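Local atomic coordinates of NAD(P)-dependent oxidoreductase (Pseudomonas putida, PDB entry 7A3W), a protein that binds NADPH and, as an imine reductase, probably reduces imines and related conjugated substrates, a chemistry used for conjugate reduction and reductive amination. Residues N66-C71 against K94-M99; L89-K94 against D115-L120; A240-H245 against I286-K291. All coordinates share one frame; numbering follows the deposited sequence.

Contact 1: N66-C71 against K94-M99. With NDP (NADPH dihydro-nicotinamide-adenine-dinucleotide phosphate), chain F.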
loop_
_atom_site.group_PDB
_atom_site.type_symbol
_atom_site.label_atom_id
_atom_site.label_comp_id
_atom_site.label_asym_id
_atom_site.label_seq_id
_atom_site.Cartn_x
_atom_site.Cartn_y
_atom_site.Cartn_z
ATOM N N ASN B 66 16.732 -3.035 -34.980
ATOM C CA ASN B 66 15.300 -3.341 -35.259
ATOM C C ASN B 66 14.488 -3.308 -33.946
ATOM O O ASN B 66 13.275 -3.471 -34.035
ATOM C CB ASN B 66 15.132 -4.673 -36.003
ATOM C CG ASN B 66 15.309 -5.888 -35.116
ATOM O OD1 ASN B 66 15.745 -5.781 -33.970
ATOM N ND2 ASN B 66 14.933 -7.055 -35.621
ATOM N N LEU B 67 15.114 -3.084 -32.782
ATOM C CA LEU B 67 14.393 -2.870 -31.498
ATOM C C LEU B 67 14.886 -1.571 -30.849
ATOM O O LEU B 67 16.068 -1.470 -30.523
ATOM C CB LEU B 67 14.620 -4.056 -30.556
ATOM C CG LEU B 67 13.985 -3.916 -29.174
ATOM C CD1 LEU B 67 12.490 -3.710 -29.279
ATOM C CD2 LEU B 67 14.318 -5.122 -28.307
ATOM N N ILE B 68 14.000 -0.596 -30.742
ATOM C CA ILE B 68 14.313 0.782 -30.294
ATOM C C ILE B 68 13.540 1.044 -28.998
ATOM O O ILE B 68 12.299 1.210 -29.048
ATOM C CB ILE B 68 13.921 1.811 -31.360
ATOM C CG1 ILE B 68 14.330 1.450 -32.794
ATOM C CG2 ILE B 68 14.415 3.182 -30.915
ATOM C CD1 ILE B 68 15.796 1.102 -32.986
ATOM N N ILE B 69 14.248 1.149 -27.881
ATOM C CA ILE B 69 13.632 1.333 -26.532
ATOM C C ILE B 69 13.762 2.806 -26.159
ATOM O O ILE B 69 14.872 3.329 -26.213
ATOM C CB ILE B 69 14.289 0.414 -25.498
ATOM C CG1 ILE B 69 14.046 -1.055 -25.850
ATOM C CG2 ILE B 69 13.808 0.767 -24.102
ATOM C CD1 ILE B 69 14.988 -1.993 -25.145
ATOM N N ILE B 70 12.654 3.443 -25.821
ATOM C CA ILE B 70 12.621 4.895 -25.481
ATOM C C ILE B 70 12.446 5.006 -23.971
ATOM O O ILE B 70 11.538 4.363 -23.428
ATOM C CB ILE B 70 11.468 5.604 -26.192
ATOM C CG1 ILE B 70 11.356 5.240 -27.668
ATOM C CG2 ILE B 70 11.580 7.121 -25.976
ATOM C CD1 ILE B 70 12.601 5.520 -28.475
ATOM N N CYS B 71 13.286 5.766 -23.301
ATOM C CA CYS B 71 13.162 6.006 -21.846
ATOM C C CYS B 71 13.581 7.439 -21.542
ATOM O O CYS B 71 14.566 7.667 -20.828
ATOM C CB CYS B 71 13.970 5.005 -21.038
ATOM S SG CYS B 71 13.402 4.962 -19.326
ATOM N N LYS B 94 11.159 -2.407 -37.849
ATOM C CA LYS B 94 11.670 -1.891 -36.554
ATOM C C LYS B 94 10.520 -1.780 -35.553
ATOM O O LYS B 94 9.434 -1.267 -35.921
ATOM C CB LYS B 94 12.334 -0.524 -36.703
ATOM C CG LYS B 94 13.530 -0.436 -37.630
ATOM C CD LYS B 94 14.144 0.957 -37.625
ATOM C CE LYS B 94 15.289 1.159 -38.585
ATOM N NZ LYS B 94 16.397 0.198 -38.354
ATOM N N THR B 95 10.771 -2.174 -34.310
ATOM C CA THR B 95 9.799 -2.095 -33.201
ATOM C C THR B 95 10.259 -0.986 -32.266
ATOM O O THR B 95 11.375 -1.065 -31.742
ATOM C CB THR B 95 9.649 -3.425 -32.469
ATOM O OG1 THR B 95 9.103 -4.315 -33.437
ATOM C CG2 THR B 95 8.755 -3.357 -31.254
ATOM N N ILE B 96 9.430 0.027 -32.130
ATOM C CA ILE B 96 9.608 1.086 -31.108
ATOM C C ILE B 96 8.858 0.658 -29.842
ATOM O O ILE B 96 7.665 0.418 -29.927
ATOM C CB ILE B 96 9.080 2.419 -31.653
ATOM C CG1 ILE B 96 9.920 2.894 -32.836
ATOM C CG2 ILE B 96 9.007 3.453 -30.551
ATOM C CD1 ILE B 96 11.157 3.610 -32.426
ATOM N N VAL B 97 9.555 0.608 -28.707
ATOM C CA VAL B 97 8.993 0.310 -27.365
ATOM C C VAL B 97 9.190 1.552 -26.511
ATOM O O VAL B 97 10.312 1.855 -26.157
ATOM C CB VAL B 97 9.635 -0.913 -26.707
ATOM C CG1 VAL B 97 8.959 -1.227 -25.386
ATOM C CG2 VAL B 97 9.566 -2.125 -27.621
ATOM N N ASN B 98 8.093 2.238 -26.211
ATOM C CA ASN B 98 8.126 3.516 -25.480
ATOM C C ASN B 98 7.865 3.254 -23.996
ATOM O O ASN B 98 6.689 3.046 -23.623
ATOM C CB ASN B 98 7.091 4.420 -26.123
ATOM C CG ASN B 98 7.078 5.802 -25.538
ATOM O OD1 ASN B 98 7.819 6.094 -24.599
ATOM N ND2 ASN B 98 6.162 6.614 -26.063
ATOM N N MET B 99 8.919 3.266 -23.163
ATOM C CA MET B 99 8.846 3.048 -21.701
ATOM C C MET B 99 8.819 4.362 -20.913
ATOM O O MET B 99 8.963 4.328 -19.660
ATOM C CB MET B 99 10.043 2.200 -21.256
ATOM C CG MET B 99 9.980 0.828 -21.839
ATOM S SD MET B 99 11.369 -0.113 -21.243
ATOM C CE MET B 99 11.110 -1.649 -22.137
HETATM P PA NDP F . 15.839 11.142 -15.626
HETATM O O1A NDP F . 16.998 10.468 -14.950
HETATM O O2A NDP F . 15.414 12.548 -15.270
HETATM O O5B NDP F . 16.149 11.096 -17.196
HETATM C C5B NDP F . 15.349 11.862 -18.116
HETATM C C4B NDP F . 15.845 11.533 -19.499
HETATM O O4B NDP F . 15.053 12.260 -20.484
HETATM C C3B NDP F . 17.308 11.898 -19.781
HETATM O O3B NDP F . 17.806 10.984 -20.730
HETATM C C2B NDP F . 17.147 13.298 -20.352
HETATM O O2B NDP F . 18.204 13.790 -21.184
HETATM C C1B NDP F . 15.945 13.037 -21.249
HETATM N N9A NDP F . 15.283 14.252 -21.681
HETATM C C8A NDP F . 14.649 15.207 -20.933
HETATM N N7A NDP F . 14.166 16.185 -21.660
HETATM C C5A NDP F . 14.463 15.823 -22.966
HETATM C C6A NDP F . 14.221 16.437 -24.208
HETATM N N6A NDP F . 13.556 17.589 -24.358
HETATM N N1A NDP F . 14.667 15.803 -25.312
HETATM C C2A NDP F . 15.332 14.646 -25.178
HETATM N N3A NDP F . 15.638 13.984 -24.071
HETATM C C4A NDP F . 15.168 14.635 -22.989
HETATM O O3 NDP F . 14.516 10.252 -15.614
HETATM P PN NDP F . 14.419 8.660 -15.375
HETATM O O1N NDP F . 14.338 8.493 -13.904
HETATM O O2N NDP F . 15.524 7.953 -16.102
HETATM O O5D NDP F . 12.978 8.367 -15.971
HETATM C C5D NDP F . 12.723 8.184 -17.380
HETATM C C4D NDP F . 11.300 7.716 -17.547
HETATM O O4D NDP F . 11.129 6.412 -16.927
HETATM C C3D NDP F . 10.219 8.628 -16.938
HETATM O O3D NDP F . 9.155 8.785 -17.867
HETATM C C2D NDP F . 9.849 7.902 -15.658
HETATM O O2D NDP F . 8.536 8.241 -15.229
HETATM C C1D NDP F . 10.043 6.434 -16.044
HETATM N N1N NDP F . 10.382 5.543 -14.893
HETATM C C2N NDP F . 11.474 5.755 -14.081
HETATM C C3N NDP F . 11.672 5.025 -12.926
HETATM C C7N NDP F . 12.839 5.232 -12.020
HETATM O O7N NDP F . 12.849 4.618 -10.954
HETATM N N7N NDP F . 13.852 6.011 -12.364
HETATM C C4N NDP F . 10.732 3.932 -12.597
HETATM C C5N NDP F . 9.640 3.772 -13.525
HETATM C C6N NDP F . 9.564 4.463 -14.644
HETATM P P2B NDP F . 19.440 14.502 -20.421
HETATM O O1X NDP F . 18.784 15.506 -19.476
HETATM O O2X NDP F . 20.306 13.437 -19.786
HETATM O O3X NDP F . 20.098 15.161 -21.616
HETATM O O HOH W 1 10.724 -5.519 -35.198
#
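Leu67-Ile70 pair in parallel with Thr95-Asn98, and the ladder of five backbone hydrogen bonds runs on to Asn66 and Met99. Thr95 N and Val97 N donate to Asn66 O and Ile68 O, while Ile68 N and Ile70 N return bonds to Thr95 O and Val97 O. The last, Met99 N to Ile70 O at 2.9 Å, is the most bent, 148° at the hydrogen. Several of these carbonyls also receive a CA-H, as Ile68 O does from Ile96 CA at 3.4 Å. At the other end a water lies 2.7 Å from Thr95 OG1 and donates only weakly to Asn66 O. Lys94 NZ is hydrogen-bonded to Ser65 O and Asn63 O, which hold the lysine end away from the strand pair.

Branched aliphatic residues suit these buried extended strands. Ile96 CD1 presses against Ile68 CB at 3.5 Å, a tight fit, while on the other face Leu67 CD1 meets Val97 CG2 at 3.7 Å. Leu67 reaches it because its CG stands anti to the backbone N (chi1 177°). Asn98 carries its amide on the Ile68 face: OD1 accepts from Ser100 N and ND2 is bonded to Tyr121 OH. Cys71 SG lies 3.6 Å from O4D of NADPH.

Helix 75-83 connects the two strands, completing a beta-alpha-beta unit. Strands 10-14 and 120-126 continue the sheet beyond 67-70 and 95-98 respectively, and helices 18-29 and 146-157 pack on the Leu67 face.

Contact 2: L89-K94 against D115-L120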
loop_
_atom_site.group_PDB
_atom_site.type_symbol
_atom_site.label_atom_id
_atom_site.label_comp_id
_atom_site.label_asym_id
_atom_site.label_seq_id
_atom_site.Cartn_x
_atom_site.Cartn_y
_atom_site.Cartn_z
ATOM N N LEU B 89 11.963 8.770 -43.108
ATOM C CA LEU B 89 12.883 7.778 -42.501
ATOM C C LEU B 89 12.139 6.445 -42.492
ATOM O O LEU B 89 10.977 6.402 -42.069
ATOM C CB LEU B 89 13.299 8.221 -41.099
ATOM C CG LEU B 89 14.479 7.452 -40.506
ATOM C CD1 LEU B 89 15.154 8.251 -39.406
ATOM C CD2 LEU B 89 14.042 6.105 -39.981
ATOM N N ASN B 90 12.749 5.388 -43.004
ATOM C CA ASN B 90 12.044 4.097 -43.167
ATOM C C ASN B 90 12.217 3.261 -41.909
ATOM O O ASN B 90 13.354 2.852 -41.643
ATOM C CB ASN B 90 12.532 3.306 -44.374
ATOM C CG ASN B 90 11.640 2.123 -44.676
ATOM O OD1 ASN B 90 10.664 1.870 -43.975
ATOM N ND2 ASN B 90 11.991 1.369 -45.701
ATOM N N MET B 91 11.128 3.005 -41.167
ATOM C CA MET B 91 11.212 2.204 -39.914
ATOM C C MET B 91 10.678 0.790 -40.152
ATOM O O MET B 91 10.440 0.065 -39.161
ATOM C CB MET B 91 10.436 2.878 -38.786
ATOM C CG MET B 91 10.994 4.245 -38.433
ATOM S SD MET B 91 10.298 4.826 -36.893
ATOM C CE MET B 91 10.817 6.539 -36.910
ATOM N N SER B 92 10.456 0.412 -41.418
ATOM C CA SER B 92 10.055 -0.967 -41.792
ATOM C C SER B 92 10.911 -1.975 -41.015
ATOM O O SER B 92 12.147 -1.829 -41.008
ATOM C CB SER B 92 10.156 -1.192 -43.287
ATOM O OG SER B 92 10.151 -2.578 -43.588
ATOM N N GLY B 93 10.265 -2.950 -40.369
ATOM C CA GLY B 93 10.939 -4.052 -39.665
ATOM C C GLY B 93 11.391 -3.651 -38.265
ATOM O O GLY B 93 11.987 -4.492 -37.574
ATOM N N LYS B 94 11.159 -2.407 -37.849
ATOM C CA LYS B 94 11.670 -1.891 -36.554
ATOM C C LYS B 94 10.520 -1.780 -35.553
ATOM O O LYS B 94 9.434 -1.267 -35.921
ATOM C CB LYS B 94 12.334 -0.524 -36.703
ATOM C CG LYS B 94 13.530 -0.436 -37.630
ATOM C CD LYS B 94 14.144 0.957 -37.625
ATOM C CE LYS B 94 15.289 1.159 -38.585
ATOM N NZ LYS B 94 16.397 0.198 -38.354
ATOM N N ASP B 115 3.590 4.615 -37.250
ATOM C CA ASP B 115 2.889 3.924 -38.359
ATOM C C ASP B 115 3.200 4.613 -39.695
ATOM O O ASP B 115 3.480 3.895 -40.678
ATOM C CB ASP B 115 1.386 3.837 -38.130
ATOM C CG ASP B 115 0.799 2.827 -39.084
ATOM O OD1 ASP B 115 1.272 1.651 -39.078
ATOM O OD2 ASP B 115 -0.063 3.235 -39.864
ATOM N N GLN B 116 3.212 5.942 -39.727
ATOM C CA GLN B 116 3.551 6.728 -40.948
ATOM C C GLN B 116 4.953 6.380 -41.478
ATOM O O GLN B 116 5.172 6.534 -42.689
ATOM C CB GLN B 116 3.439 8.221 -40.665
ATOM C CG GLN B 116 1.993 8.637 -40.469
ATOM C CD GLN B 116 1.817 10.030 -39.918
ATOM O OE1 GLN B 116 2.723 10.647 -39.362
ATOM N NE2 GLN B 116 0.604 10.534 -40.076
ATOM N N HIS B 117 5.881 5.982 -40.599
ATOM C CA HIS B 117 7.267 5.575 -40.933
ATOM C C HIS B 117 7.351 4.070 -41.227
ATOM O O HIS B 117 8.477 3.591 -41.474
ATOM C CB HIS B 117 8.200 5.931 -39.767
ATOM C CG HIS B 117 8.585 7.366 -39.699
ATOM N ND1 HIS B 117 7.842 8.318 -39.036
ATOM C CD2 HIS B 117 9.668 8.004 -40.181
ATOM C CE1 HIS B 117 8.440 9.497 -39.139
ATOM N NE2 HIS B 117 9.573 9.325 -39.802
ATOM N N ASN B 118 6.215 3.359 -41.166
ATOM C CA ASN B 118 6.101 1.888 -41.382
ATOM C C ASN B 118 6.789 1.133 -40.242
ATOM O O ASN B 118 7.140 -0.068 -40.419
ATOM C CB ASN B 118 6.628 1.471 -42.759
ATOM C CG ASN B 118 5.833 2.092 -43.887
ATOM O OD1 ASN B 118 6.356 2.899 -44.643
ATOM N ND2 ASN B 118 4.563 1.750 -43.982
ATOM N N GLY B 119 6.912 1.780 -39.085
ATOM C CA GLY B 119 7.425 1.138 -37.863
ATOM C C GLY B 119 6.306 0.420 -37.143
ATOM O O GLY B 119 5.131 0.596 -37.511
ATOM N N LEU B 120 6.677 -0.401 -36.179
ATOM C CA LEU B 120 5.767 -1.169 -35.299
ATOM C C LEU B 120 5.893 -0.558 -33.907
ATOM O O LEU B 120 7.033 -0.242 -33.520
ATOM C CB LEU B 120 6.217 -2.629 -35.245
ATOM C CG LEU B 120 5.781 -3.592 -36.350
ATOM C CD1 LEU B 120 5.254 -2.909 -37.584
ATOM C CD2 LEU B 120 6.932 -4.521 -36.688
HETATM O O HOH W 2 7.222 -2.749 -40.471
#
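Met91 and His117 meet because each turns its CG away from its carbonyl carbon (chi1 -62° and -78°), and the methionine runs on extended, carrying CE over one face of the imidazole. The methyl carbon sits 3.9 Å from the centroid of the His117 ring, 20° off the normal, a CH-pi contact offset toward the rim. A long unbranched thioether suits this place, since Met91 CG also touches His117 CB at 3.5 Å. The ring nitrogens are held from outside: ND1 is bonded to Arg113 O, and NE2 weakly to Asp86 O.

The backbones are tied at two points. Met91 N donates to His117 O at 2.7 Å, and Leu120 N to Lys94 O at 2.9 Å. Between them a water takes the N-H of Gly93 and donates to Asn118 O at 2.7 Å. Gly119, lacking a side chain, lets its CA come within 3.6 Å of Met91 CB.

Asn90 OD1 accepts from Ser92 N in an Asx turn, and Met91 to Lys94 form a type II turn with Gly93 at positive phi. On the other segment, Asn118, also at positive phi, closes helix 104-116 in a Schellman motif, leading into strand 120-126 of the Rossmann-type domain.

Contact 3: A240-H245 against I286-K291. With NDP (NADPH dihydro-nicotinamide-adenine-dinucleotide phosphate), chain C.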
loop_
_atom_site.group_PDB
_atom_site.type_symbol
_atom_site.label_atom_id
_atom_site.label_comp_id
_atom_site.label_asym_id
_atom_site.label_seq_id
_atom_site.Cartn_x
_atom_site.Cartn_y
_atom_site.Cartn_z
ATOM N N ALA B 240 -16.867 -5.528 9.071
ATOM C CA ALA B 240 -16.699 -4.193 9.672
ATOM C C ALA B 240 -17.496 -3.201 8.838
ATOM O O ALA B 240 -17.463 -3.329 7.600
ATOM C CB ALA B 240 -15.244 -3.805 9.730
ATOM N N SER B 241 -18.163 -2.248 9.470
ATOM C CA SER B 241 -18.927 -1.224 8.732
ATOM C C SER B 241 -18.022 -0.051 8.359
ATOM O O SER B 241 -17.082 0.269 9.087
ATOM C CB SER B 241 -20.098 -0.739 9.534
ATOM O OG SER B 241 -19.647 -0.022 10.659
ATOM N N VAL B 242 -18.381 0.653 7.300
ATOM C CA VAL B 242 -17.800 2.000 7.035
ATOM C C VAL B 242 -17.849 2.842 8.330
ATOM O O VAL B 242 -16.857 3.514 8.646
ATOM C CB VAL B 242 -18.518 2.660 5.851
ATOM C CG1 VAL B 242 -18.149 4.118 5.726
ATOM C CG2 VAL B 242 -18.254 1.889 4.561
ATOM N N ASP B 243 -18.961 2.842 9.070
ATOM C CA ASP B 243 -19.115 3.751 10.238
ATOM C C ASP B 243 -18.035 3.437 11.292
ATOM O O ASP B 243 -17.469 4.344 11.877
ATOM C CB ASP B 243 -20.519 3.636 10.824
ATOM C CG ASP B 243 -21.603 4.292 9.986
ATOM O OD1 ASP B 243 -21.287 5.168 9.165
ATOM O OD2 ASP B 243 -22.752 3.893 10.153
ATOM N N VAL B 244 -17.717 2.164 11.503
ATOM C CA VAL B 244 -16.687 1.754 12.494
ATOM C C VAL B 244 -15.299 2.127 11.947
ATOM O O VAL B 244 -14.466 2.642 12.733
ATOM C CB VAL B 244 -16.868 0.271 12.866
ATOM C CG1 VAL B 244 -15.681 -0.290 13.617
ATOM C CG2 VAL B 244 -18.163 0.079 13.663
ATOM N N HIS B 245 -15.051 1.958 10.645
ATOM C CA HIS B 245 -13.805 2.431 9.990
ATOM C C HIS B 245 -13.635 3.933 10.251
ATOM O O HIS B 245 -12.527 4.371 10.612
ATOM C CB HIS B 245 -13.815 2.172 8.479
ATOM C CG HIS B 245 -13.459 0.773 8.096
ATOM N ND1 HIS B 245 -14.391 -0.222 7.995
ATOM C CD2 HIS B 245 -12.282 0.226 7.740
ATOM C CE1 HIS B 245 -13.798 -1.360 7.640
ATOM N NE2 HIS B 245 -12.511 -1.102 7.455
ATOM N N ILE B 286 -16.242 -1.927 3.767
ATOM C CA ILE B 286 -15.356 -0.828 3.308
ATOM C C ILE B 286 -15.186 -0.897 1.787
ATOM O O ILE B 286 -14.941 0.157 1.207
ATOM C CB ILE B 286 -14.010 -0.851 4.069
ATOM C CG1 ILE B 286 -13.256 0.474 3.893
ATOM C CG2 ILE B 286 -13.162 -2.073 3.706
ATOM C CD1 ILE B 286 -13.898 1.619 4.618
ATOM N N ALA B 287 -15.350 -2.062 1.162
ATOM C CA ALA B 287 -15.284 -2.195 -0.312
ATOM C C ALA B 287 -16.312 -1.259 -0.975
ATOM O O ALA B 287 -16.063 -0.828 -2.091
ATOM C CB ALA B 287 -15.452 -3.634 -0.726
ATOM N N SER B 288 -17.406 -0.908 -0.299
ATOM C CA SER B 288 -18.477 -0.039 -0.856
ATOM C C SER B 288 -17.911 1.337 -1.240
ATOM O O SER B 288 -18.588 2.056 -1.978
ATOM C CB SER B 288 -19.621 0.079 0.115
ATOM O OG SER B 288 -19.244 0.807 1.270
ATOM N N LEU B 289 -16.740 1.723 -0.721
ATOM C CA LEU B 289 -16.122 3.025 -1.087
ATOM C C LEU B 289 -15.908 3.080 -2.610
ATOM O O LEU B 289 -16.050 4.158 -3.169
ATOM C CB LEU B 289 -14.786 3.208 -0.372
ATOM C CG LEU B 289 -14.818 4.020 0.915
ATOM C CD1 LEU B 289 -15.825 3.467 1.910
ATOM C CD2 LEU B 289 -13.428 4.049 1.514
ATOM N N PHE B 290 -15.611 1.949 -3.258
ATOM C CA PHE B 290 -15.422 1.904 -4.727
ATOM C C PHE B 290 -16.658 2.490 -5.418
ATOM O O PHE B 290 -16.493 3.330 -6.307
ATOM C CB PHE B 290 -15.156 0.489 -5.216
ATOM C CG PHE B 290 -14.949 0.370 -6.699
ATOM C CD1 PHE B 290 -16.028 0.247 -7.562
ATOM C CD2 PHE B 290 -13.675 0.330 -7.241
ATOM C CE1 PHE B 290 -15.837 0.096 -8.925
ATOM C CE2 PHE B 290 -13.479 0.171 -8.605
ATOM C CZ PHE B 290 -14.559 0.045 -9.446
ATOM N N LYS B 291 -17.845 2.058 -4.998
ATOM C CA LYS B 291 -19.136 2.474 -5.608
ATOM C C LYS B 291 -19.380 3.940 -5.269
ATOM O O LYS B 291 -19.868 4.671 -6.158
ATOM C CB LYS B 291 -20.243 1.527 -5.121
ATOM C CG LYS B 291 -21.683 1.935 -5.392
ATOM C CD LYS B 291 -22.658 0.940 -4.776
ATOM C CE LYS B 291 -24.104 1.355 -4.925
ATOM N NZ LYS B 291 -24.513 1.277 -6.344
HETATM P PA NDP C . -19.391 -2.878 16.230
HETATM O O1A NDP C . -19.796 -4.122 15.512
HETATM O O2A NDP C . -20.062 -1.542 15.985
HETATM O O5B NDP C . -19.575 -3.200 17.777
HETATM C C5B NDP C . -19.475 -2.147 18.758
HETATM C C4B NDP C . -19.685 -2.743 20.122
HETATM O O4B NDP C . -19.586 -1.685 21.116
HETATM C C3B NDP C . -21.050 -3.411 20.354
HETATM O O3B NDP C . -20.958 -4.500 21.262
HETATM C C2B NDP C . -21.817 -2.276 21.010
HETATM O O2B NDP C . -22.910 -2.738 21.794
HETATM C C1B NDP C . -20.726 -1.730 21.916
HETATM N N9A NDP C . -21.019 -0.408 22.456
HETATM C C8A NDP C . -21.211 0.785 21.814
HETATM N N7A NDP C . -21.513 1.767 22.627
HETATM C C5A NDP C . -21.495 1.185 23.881
HETATM C C6A NDP C . -21.719 1.693 25.170
HETATM N N6A NDP C . -22.028 2.964 25.420
HETATM N N1A NDP C . -21.609 0.824 26.205
HETATM C C2A NDP C . -21.291 -0.454 25.963
HETATM N N3A NDP C . -21.080 -1.046 24.790
HETATM C C4A NDP C . -21.193 -0.159 23.785
HETATM O O3 NDP C . -17.808 -2.686 16.186
HETATM P PN NDP C . -16.623 -3.726 15.874
HETATM O O1N NDP C . -16.845 -5.019 16.576
HETATM O O2N NDP C . -16.443 -3.772 14.410
HETATM O O5D NDP C . -15.371 -2.947 16.478
HETATM C C5D NDP C . -15.127 -2.970 17.896
HETATM C C4D NDP C . -13.789 -2.356 18.168
HETATM O O4D NDP C . -12.761 -3.210 17.618
HETATM C C3D NDP C . -13.542 -0.946 17.609
HETATM O O3D NDP C . -12.778 -0.208 18.541
HETATM C C2D NDP C . -12.774 -1.215 16.316
HETATM O O2D NDP C . -11.975 -0.120 15.849
HETATM C C1D NDP C . -11.953 -2.432 16.746
HETATM N N1N NDP C . -11.555 -3.250 15.568
HETATM C C2N NDP C . -12.485 -3.835 14.740
HETATM C C3N NDP C . -12.104 -4.515 13.596
HETATM C C7N NDP C . -13.094 -5.127 12.633
HETATM O O7N NDP C . -12.634 -5.597 11.583
HETATM N N7N NDP C . -14.408 -5.126 12.892
HETATM C C4N NDP C . -10.655 -4.670 13.313
HETATM C C5N NDP C . -9.780 -4.204 14.379
HETATM C C6N NDP C . -10.214 -3.372 15.294
HETATM P P2B NDP C . -24.359 -2.852 21.020
HETATM O O1X NDP C . -25.408 -2.780 22.107
HETATM O O2X NDP C . -24.453 -1.703 20.065
HETATM O O3X NDP C . -24.283 -4.220 20.352
HETATM O O HOH W 3 -15.370 -3.723 6.009
#
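Val242 and His245, in the first turn of helix 242-258, pack against Ile286, Ser288 and Leu289 near the C-terminus of the chain, within the all-helical C-terminal domain characteristic of the 6-phosphogluconate dehydrogenase-like imine reductases.

In the apolar packing, Val242 CG2 touches Leu289 CD1 at 3.9 Å; a compact branched valine suits this buried place between the helix start and Leu289. Val242 CG2 also makes a van der Waals contact with Ser288 OG at 3.6 Å, a hydroxyl hydrogen-bonded to Asp285 O. Ile286 lays its aliphatic chain over one face of the His245 imidazole, with CD1 3.8 Å from the ring centroid in a CH-pi contact. Ile286 CG1 lies anti to the backbone N (chi1 -164°), which spreads the chain along the ring.

Among the polar bonds, Ser241 is the N-cap, its OG accepting from Val244 N at 3.0 Å. Its carbonyl O takes both His245 N and His245 ND1, while NE2 is bonded to Tyr129 OH of the second subunit, restricting ring rotation.

On the cofactor side, Val244 CG2 lies 3.4 Å from O2A of the NADPH that the second subunit also binds. A water bridges the segments, donating to Ala240 O at 2.7 Å and accepting from Ile286 N at 3.0 Å.

In the fold
Contacts 1 and 2 are adjoining parts of the Rossmann-type domain, their centres 12 Å apart. They share Lys94, where the loop of contact 2 becomes a strand of contact 1, and Ile96 N lies 2.8 Å from Leu120 O, a probable hydrogen bond that carries the sheet onward. Contact 3 belongs to the C-terminal domain, on the other side of the chain's centre, its centre 44 Å from contact 1 and 51 Å from contact 2. The dimer relates contacts 1 and 3 through the cofactor: Cys71 borders one NADPH, whereas Ala240 and Val244 border another, which is hydrogen-bonded to Asn38, Ser40 and Thr101 of the second subunit. Each NADPH site is thus built from two chains.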